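Local structure of chain length determinant protein (Shigella flexneri, 4ZM5) at residues M96-Y101 against M231-P236. The protein probably regulates the chain length of the lipopolysaccharide O-antigen as a membrane-anchored polysaccharide co-polymerase. The protein carries 1 engineered substitution. Residues are numbered along the deposited sequence; the frame is centred on the assembly and turned at random.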
ATOM      1  N   MET B  96     -22.452 -11.590 -31.420  1.00 53.60           N
ATOM      2  CA  MET B  96     -22.511 -10.138 -31.477  1.00 56.91           C
ATOM      3  C   MET B  96     -22.977  -9.554 -30.135  1.00 58.34           C
ATOM      4  O   MET B  96     -22.299  -8.685 -29.573  1.00 56.10           O
ATOM      5  CB  MET B  96     -23.482  -9.737 -32.588  1.00 63.87           C
ATOM      6  CG  MET B  96     -23.262  -8.369 -33.132  1.00 71.84           C
ATOM      7  SD  MET B  96     -24.682  -7.821 -34.108  1.00 82.74           S
ATOM      8  CE  MET B  96     -24.760  -9.135 -35.410  1.00 80.68           C
ATOM      9  N   LYS B  97     -24.124 -10.056 -29.621  1.00 53.55           N
ATOM     10  CA  LYS B  97     -24.712  -9.577 -28.376  1.00 51.72           C
ATOM     11  C   LYS B  97     -23.811  -9.887 -27.180  1.00 52.24           C
ATOM     12  O   LYS B  97     -23.660  -9.021 -26.314  1.00 50.84           O
ATOM     13  CB  LYS B  97     -26.133 -10.118 -28.174  1.00 54.79           C
ATOM     14  CG  LYS B  97     -27.140  -9.520 -29.161  1.00 71.15           C
ATOM     15  CD  LYS B  97     -28.545  -9.405 -28.601  1.00 84.32           C
ATOM     16  CE  LYS B  97     -29.505  -8.874 -29.639  1.00110.22           C
ATOM     17  NZ  LYS B  97     -30.830  -8.511 -29.064  1.00125.57           N
ATOM     18  N   LEU B  98     -23.143 -11.073 -27.166  1.00 46.56           N
ATOM     19  CA  LEU B  98     -22.224 -11.393 -26.071  1.00 43.21           C
ATOM     20  C   LEU B  98     -21.064 -10.385 -26.029  1.00 48.53           C
ATOM     21  O   LEU B  98     -20.841  -9.788 -24.971  1.00 47.60           O
ATOM     22  CB  LEU B  98     -21.692 -12.838 -26.108  1.00 41.03           C
ATOM     23  CG  LEU B  98     -20.789 -13.228 -24.908  1.00 41.06           C
ATOM     24  CD1 LEU B  98     -21.486 -12.958 -23.566  1.00 39.30           C
ATOM     25  CD2 LEU B  98     -20.325 -14.642 -25.002  1.00 40.30           C
ATOM     26  N   ALA B  99     -20.377 -10.157 -27.180  1.00 46.75           N
ATOM     27  CA  ALA B  99     -19.271  -9.204 -27.312  1.00 46.30           C
ATOM     28  C   ALA B  99     -19.709  -7.790 -26.920  1.00 52.89           C
ATOM     29  O   ALA B  99     -18.959  -7.098 -26.229  1.00 51.52           O
ATOM     30  CB  ALA B  99     -18.729  -9.220 -28.725  1.00 48.36           C
ATOM     31  N   GLN B 100     -20.947  -7.386 -27.299  1.00 53.40           N
ATOM     32  CA  GLN B 100     -21.510  -6.070 -26.975  1.00 54.80           C
ATOM     33  C   GLN B 100     -21.669  -5.921 -25.466  1.00 58.06           C
ATOM     34  O   GLN B 100     -21.239  -4.906 -24.915  1.00 59.54           O
ATOM     35  CB  GLN B 100     -22.858  -5.834 -27.691  1.00 58.80           C
ATOM     36  CG  GLN B 100     -22.722  -5.443 -29.161  1.00 81.43           C
ATOM     37  CD  GLN B 100     -24.068  -5.303 -29.844  1.00104.58           C
ATOM     38  OE1 GLN B 100     -24.807  -4.328 -29.633  1.00102.93           O
ATOM     39  NE2 GLN B 100     -24.410  -6.262 -30.699  1.00 93.67           N
ATOM     40  N   TYR B 101     -22.241  -6.940 -24.794  1.00 52.22           N
ATOM     41  CA  TYR B 101     -22.447  -6.922 -23.349  1.00 50.32           C
ATOM     42  C   TYR B 101     -21.100  -6.901 -22.601  1.00 51.83           C
ATOM     43  O   TYR B 101     -20.996  -6.236 -21.574  1.00 51.55           O
ATOM     44  CB  TYR B 101     -23.334  -8.100 -22.890  1.00 51.06           C
ATOM     45  CG  TYR B 101     -24.817  -7.935 -23.201  1.00 55.30           C
ATOM     46  CD1 TYR B 101     -25.507  -6.785 -22.819  1.00 58.98           C
ATOM     47  CD2 TYR B 101     -25.537  -8.946 -23.850  1.00 57.03           C
ATOM     48  CE1 TYR B 101     -26.870  -6.627 -23.108  1.00 63.55           C
ATOM     49  CE2 TYR B 101     -26.901  -8.804 -24.135  1.00 60.20           C
ATOM     50  CZ  TYR B 101     -27.563  -7.644 -23.764  1.00 69.62           C
ATOM     51  OH  TYR B 101     -28.901  -7.508 -24.067  1.00 70.79           O
ATOM     52  N   MET B 231     -10.709 -17.107 -24.123  1.00 31.32           N
ATOM     53  CA  MET B 231     -11.459 -17.398 -25.333  1.00 30.98           C
ATOM     54  C   MET B 231     -12.443 -16.255 -25.610  1.00 35.29           C
ATOM     55  O   MET B 231     -13.282 -15.948 -24.758  1.00 34.60           O
ATOM     56  CB  MET B 231     -12.198 -18.742 -25.155  1.00 33.18           C
ATOM     57  CG  MET B 231     -12.830 -19.278 -26.407  1.00 37.05           C
ATOM     58  SD  MET B 231     -13.793 -20.764 -26.049  1.00 41.28           S
ATOM     59  CE  MET B 231     -15.159 -20.045 -25.180  1.00 38.71           C
ATOM     60  N   LYS B 232     -12.354 -15.642 -26.805  1.00 33.19           N
ATOM     61  CA  LYS B 232     -13.262 -14.560 -27.228  1.00 33.68           C
ATOM     62  C   LYS B 232     -14.666 -15.137 -27.550  1.00 39.56           C
ATOM     63  O   LYS B 232     -14.749 -16.355 -27.713  1.00 38.53           O
ATOM     64  CB  LYS B 232     -12.675 -13.816 -28.423  1.00 35.88           C
ATOM     65  CG  LYS B 232     -11.325 -13.162 -28.089  1.00 44.91           C
ATOM     66  CD  LYS B 232     -10.982 -12.078 -29.065  1.00 49.46           C
ATOM     67  CE  LYS B 232      -9.721 -11.356 -28.696  1.00 64.82           C
ATOM     68  NZ  LYS B 232      -9.531 -10.136 -29.530  1.00 78.50           N
ATOM     69  N   PRO B 233     -15.786 -14.338 -27.618  1.00 38.11           N
ATOM     70  CA  PRO B 233     -17.108 -14.956 -27.890  1.00 39.01           C
ATOM     71  C   PRO B 233     -17.112 -15.840 -29.139  1.00 45.28           C
ATOM     72  O   PRO B 233     -16.649 -15.431 -30.213  1.00 45.94           O
ATOM     73  CB  PRO B 233     -18.055 -13.760 -28.048  1.00 40.89           C
ATOM     74  CG  PRO B 233     -17.417 -12.686 -27.277  1.00 43.43           C
ATOM     75  CD  PRO B 233     -15.924 -12.877 -27.427  1.00 37.99           C
ATOM     76  N   THR B 234     -17.563 -17.093 -28.959  1.00 41.66           N
ATOM     77  CA  THR B 234     -17.618 -18.076 -30.036  1.00 41.69           C
ATOM     78  C   THR B 234     -18.770 -17.824 -30.983  1.00 46.49           C
ATOM     79  O   THR B 234     -19.768 -17.209 -30.611  1.00 46.95           O
ATOM     80  CB  THR B 234     -17.757 -19.511 -29.504  1.00 46.36           C
ATOM     81  OG1 THR B 234     -18.970 -19.653 -28.762  1.00 47.14           O
ATOM     82  CG2 THR B 234     -16.553 -19.980 -28.721  1.00 44.43           C
ATOM     83  N   LEU B 235     -18.627 -18.339 -32.207  1.00 42.11           N
ATOM     84  CA  LEU B 235     -19.658 -18.373 -33.214  1.00 43.32           C
ATOM     85  C   LEU B 235     -20.194 -19.816 -33.190  1.00 46.26           C
ATOM     86  O   LEU B 235     -19.471 -20.719 -33.641  1.00 42.88           O
ATOM     87  CB  LEU B 235     -19.096 -17.962 -34.597  1.00 43.87           C
ATOM     88  CG  LEU B 235     -20.100 -17.868 -35.746  1.00 49.18           C
ATOM     89  CD1 LEU B 235     -21.004 -16.669 -35.588  1.00 50.31           C
ATOM     90  CD2 LEU B 235     -19.385 -17.781 -37.057  1.00 50.72           C
ATOM     91  N   PRO B 236     -21.371 -20.086 -32.551  1.00 43.65           N
ATOM     92  CA  PRO B 236     -21.854 -21.476 -32.481  1.00 44.34           C
ATOM     93  C   PRO B 236     -22.114 -22.054 -33.883  1.00 51.46           C
ATOM     94  O   PRO B 236     -22.730 -21.398 -34.729  1.00 53.07           O
ATOM     95  CB  PRO B 236     -23.130 -21.383 -31.631  1.00 46.90           C
ATOM     96  CG  PRO B 236     -23.534 -19.963 -31.673  1.00 50.58           C
ATOM     97  CD  PRO B 236     -22.297 -19.154 -31.873  1.00 44.91           C
TER
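Ala99 and Pro233 bring the two backbones together, their CA atoms 6.2 Å apart, where an early turn of the long helix 91-159 faces the extended chain that follows strand 228-229. Pro233 carries the contact from the loop side, its ring directed at the helix and set against two successive residues. Its CB meets the CD2 methyl of Leu98 at 3.9 Å. Its CG reaches the helix backbone itself, lying 3.9 Å from the N of Ala99, and also touches the Ala99 CB at 4.0 Å. The Leu98 branch comes to the ring at a slant: its CG, anti to the backbone N (chi1 -176°), lies beside the carbonyl carbon, which carries the CD2 methyl to the proline. Leu98 is buried and also packs on Ser8 and Ala10 of strand 6-13 and Tyr86 of strand 82-88, which places Pro233 at the edge of the packing between helix 91-159 and the sheet. Polar bonds accompany the apolar packing: the carbonyl O of Pro233 is hydrogen-bonded to Gln95 NE2 on the same helix, while Thr234 turns to strand 6-13, bonding through OG1 to Thr9 N and through its carbonyl O to Ser8 OG. Farther along, Leu235 O bonds to Asn62 ND2 of a neighbouring subunit, placing the loop beside a subunit interface. The contact is small, burying 118 Å² over both sides, and sets the chain after strand 228-229 against the start of the long helix, at the sheet-bearing end of the elongated molecule. With no hydrogen bond between them, the two segments meet through van der Waals packing, mainly of apolar atoms, and the nearby side-chain and backbone bonds supply the directional hold on the loop.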